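Local coordinates for N-deoxyribosyltransferase (PDB 6EVS), which probably catalyses the transfer of 2'-deoxyribose between nucleobases, as expected of a nucleoside 2-deoxyribosyltransferase, and serves as a biocatalyst for making modified nucleosides, at residues E23-D28 / D123-D128. Numbering follows the deposited sequence.
Sequences EQVLRD and DVENYD
V25 and V124 face one another between two helices, and with L26 they form the buried, wholly apolar part of this contact. CD2 of L26 lies 4.0 Å from CG1 of V124, while V25 CG1 stands a little farther from the same methyl, at 4.3 Å. V124 holds CG1 anti to its backbone N (chi1 179°), which sends this one branch into the angle between V25 and L26. Compact valines suit helices that approach to 7.2 Å between the CA atoms of V25 and E125; the longer leucine, one residue on, brings CD2 across to V124, although its CB does not point straight at the other helix. Toward solvent the contact becomes mixed. There E125, extended beyond CG, crosses V25 at about a right angle, its CG 3.9 Å from V25 CG1 and its OE1 3.6 Å from V25 CG2, an oxygen lying unbonded against methyls. Glutamate fits this partly exposed margin because its charge need not be buried. L26 and V124 also face the parallel sheet: both touch F70 of strand 68-72, L26 also I4 of strand 3-7 and V124 F118 of strand 116-118, so helices 13-28 and 121-126 pack side by side over the sheet.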
loop_
_atom_site.group_PDB
_atom_site.type_symbol
_atom_site.label_atom_id
_atom_site.label_comp_id
_atom_site.label_asym_id
_atom_site.label_seq_id
_atom_site.Cartn_x
_atom_site.Cartn_y
_atom_site.Cartn_z
ATOM N N GLU A 23 -1.372 28.126 8.399
ATOM C CA GLU A 23 -1.671 27.661 9.752
ATOM C C GLU A 23 -2.894 28.380 10.308
ATOM O O GLU A 23 -3.841 27.743 10.792
ATOM C CB GLU A 23 -0.469 27.877 10.669
ATOM C CG GLU A 23 0.759 27.015 10.368
ATOM C CD GLU A 23 2.019 27.583 11.023
ATOM O OE1 GLU A 23 1.945 28.723 11.546
ATOM O OE2 GLU A 23 3.068 26.894 11.026
ATOM N N GLN A 24 -2.913 29.710 10.193
ATOM C CA GLN A 24 -4.008 30.502 10.741
ATOM C C GLN A 24 -5.328 30.180 10.050
ATOM O O GLN A 24 -6.361 30.018 10.708
ATOM C CB GLN A 24 -3.689 31.997 10.614
ATOM C CG GLN A 24 -4.925 32.892 10.667
ATOM C CD GLN A 24 -4.786 34.155 9.835
ATOM O OE1 GLN A 24 -5.579 34.410 8.923
ATOM N NE2 GLN A 24 -3.777 34.959 10.152
ATOM N N VAL A 25 -5.319 30.093 8.719
ATOM C CA VAL A 25 -6.568 29.868 7.995
ATOM C C VAL A 25 -7.123 28.483 8.310
ATOM O O VAL A 25 -8.308 28.329 8.641
ATOM C CB VAL A 25 -6.356 30.058 6.483
ATOM C CG1 VAL A 25 -7.532 29.464 5.697
ATOM C CG2 VAL A 25 -6.192 31.545 6.155
ATOM N N LEU A 26 -6.273 27.457 8.214
ATOM C CA LEU A 26 -6.769 26.094 8.381
ATOM C C LEU A 26 -7.168 25.825 9.823
ATOM O O LEU A 26 -8.126 25.082 10.067
ATOM C CB LEU A 26 -5.721 25.078 7.916
ATOM C CG LEU A 26 -5.340 25.165 6.435
ATOM C CD1 LEU A 26 -4.181 24.250 6.094
ATOM C CD2 LEU A 26 -6.539 24.851 5.547
ATOM N N ARG A 27 -6.469 26.436 10.787
ATOM C CA ARG A 27 -6.799 26.213 12.194
ATOM C C ARG A 27 -8.042 26.992 12.605
ATOM O O ARG A 27 -8.830 26.517 13.430
ATOM C CB ARG A 27 -5.605 26.584 13.079
ATOM C CG ARG A 27 -4.496 25.537 13.054
ATOM C CD ARG A 27 -3.356 25.830 14.056
ATOM N NE ARG A 27 -2.367 24.754 14.001
ATOM C CZ ARG A 27 -1.056 24.908 14.155
ATOM N NH1 ARG A 27 -0.550 26.108 14.388
ATOM N NH2 ARG A 27 -0.256 23.851 14.091
ATOM N N ASP A 28 -8.236 28.187 12.045
ATOM C CA ASP A 28 -9.458 28.931 12.323
ATOM C C ASP A 28 -10.681 28.231 11.754
ATOM O O ASP A 28 -11.802 28.488 12.207
ATOM C CB ASP A 28 -9.380 30.350 11.751
ATOM C CG ASP A 28 -8.374 31.221 12.487
ATOM O OD1 ASP A 28 -8.019 30.889 13.640
ATOM O OD2 ASP A 28 -7.952 32.245 11.908
ATOM N N ASP A 123 -11.034 31.206 -1.148
ATOM C CA ASP A 123 -11.501 29.971 -1.770
ATOM C C ASP A 123 -11.278 28.780 -0.849
ATOM O O ASP A 123 -12.118 27.876 -0.788
ATOM C CB ASP A 123 -10.793 29.747 -3.104
ATOM C CG ASP A 123 -11.207 30.749 -4.155
ATOM O OD1 ASP A 123 -12.275 31.373 -3.991
ATOM O OD2 ASP A 123 -10.459 30.917 -5.139
ATOM N N VAL A 124 -10.142 28.757 -0.145
ATOM C CA VAL A 124 -9.908 27.726 0.863
ATOM C C VAL A 124 -10.913 27.862 1.997
ATOM O O VAL A 124 -11.379 26.864 2.558
ATOM C CB VAL A 124 -8.462 27.796 1.401
ATOM C CG1 VAL A 124 -8.251 26.734 2.473
ATOM C CG2 VAL A 124 -7.434 27.651 0.289
ATOM N N GLU A 125 -11.252 29.097 2.364
ATOM C CA GLU A 125 -12.152 29.306 3.492
ATOM C C GLU A 125 -13.562 28.818 3.192
ATOM O O GLU A 125 -14.287 28.438 4.119
ATOM C CB GLU A 125 -12.159 30.781 3.892
ATOM C CG GLU A 125 -10.986 31.115 4.800
ATOM C CD GLU A 125 -10.499 32.540 4.656
ATOM O OE1 GLU A 125 -9.338 32.795 5.039
ATOM O OE2 GLU A 125 -11.267 33.402 4.174
ATOM N N ASN A 126 -13.955 28.798 1.918
ATOM C CA ASN A 126 -15.277 28.334 1.517
ATOM C C ASN A 126 -15.303 26.880 1.054
ATOM O O ASN A 126 -16.390 26.351 0.810
ATOM C CB ASN A 126 -15.829 29.230 0.406
ATOM C CG ASN A 126 -16.100 30.644 0.884
ATOM O OD1 ASN A 126 -16.477 30.862 2.038
ATOM N ND2 ASN A 126 -15.909 31.615 -0.005
ATOM N N TYR A 127 -14.146 26.229 0.929
ATOM C CA TYR A 127 -14.090 24.844 0.470
ATOM C C TYR A 127 -14.804 23.909 1.445
ATOM O O TYR A 127 -14.679 24.046 2.666
ATOM C CB TYR A 127 -12.629 24.419 0.311
ATOM C CG TYR A 127 -12.430 23.059 -0.308
ATOM C CD1 TYR A 127 -12.567 22.868 -1.682
ATOM C CD2 TYR A 127 -12.096 21.959 0.485
ATOM C CE1 TYR A 127 -12.370 21.614 -2.251
ATOM C CE2 TYR A 127 -11.892 20.711 -0.076
ATOM C CZ TYR A 127 -12.035 20.540 -1.440
ATOM O OH TYR A 127 -11.834 19.290 -1.987
ATOM N N ASP A 128 -15.544 22.940 0.904
ATOM C CA ASP A 128 -16.254 21.960 1.726
ATOM C C ASP A 128 -15.312 20.793 2.007
ATOM O O ASP A 128 -15.198 19.866 1.203
ATOM C CB ASP A 128 -17.531 21.492 1.036
ATOM C CG ASP A 128 -18.463 20.741 1.979
ATOM O OD1 ASP A 128 -17.984 20.184 2.992
ATOM O OD2 ASP A 128 -19.678 20.707 1.705
#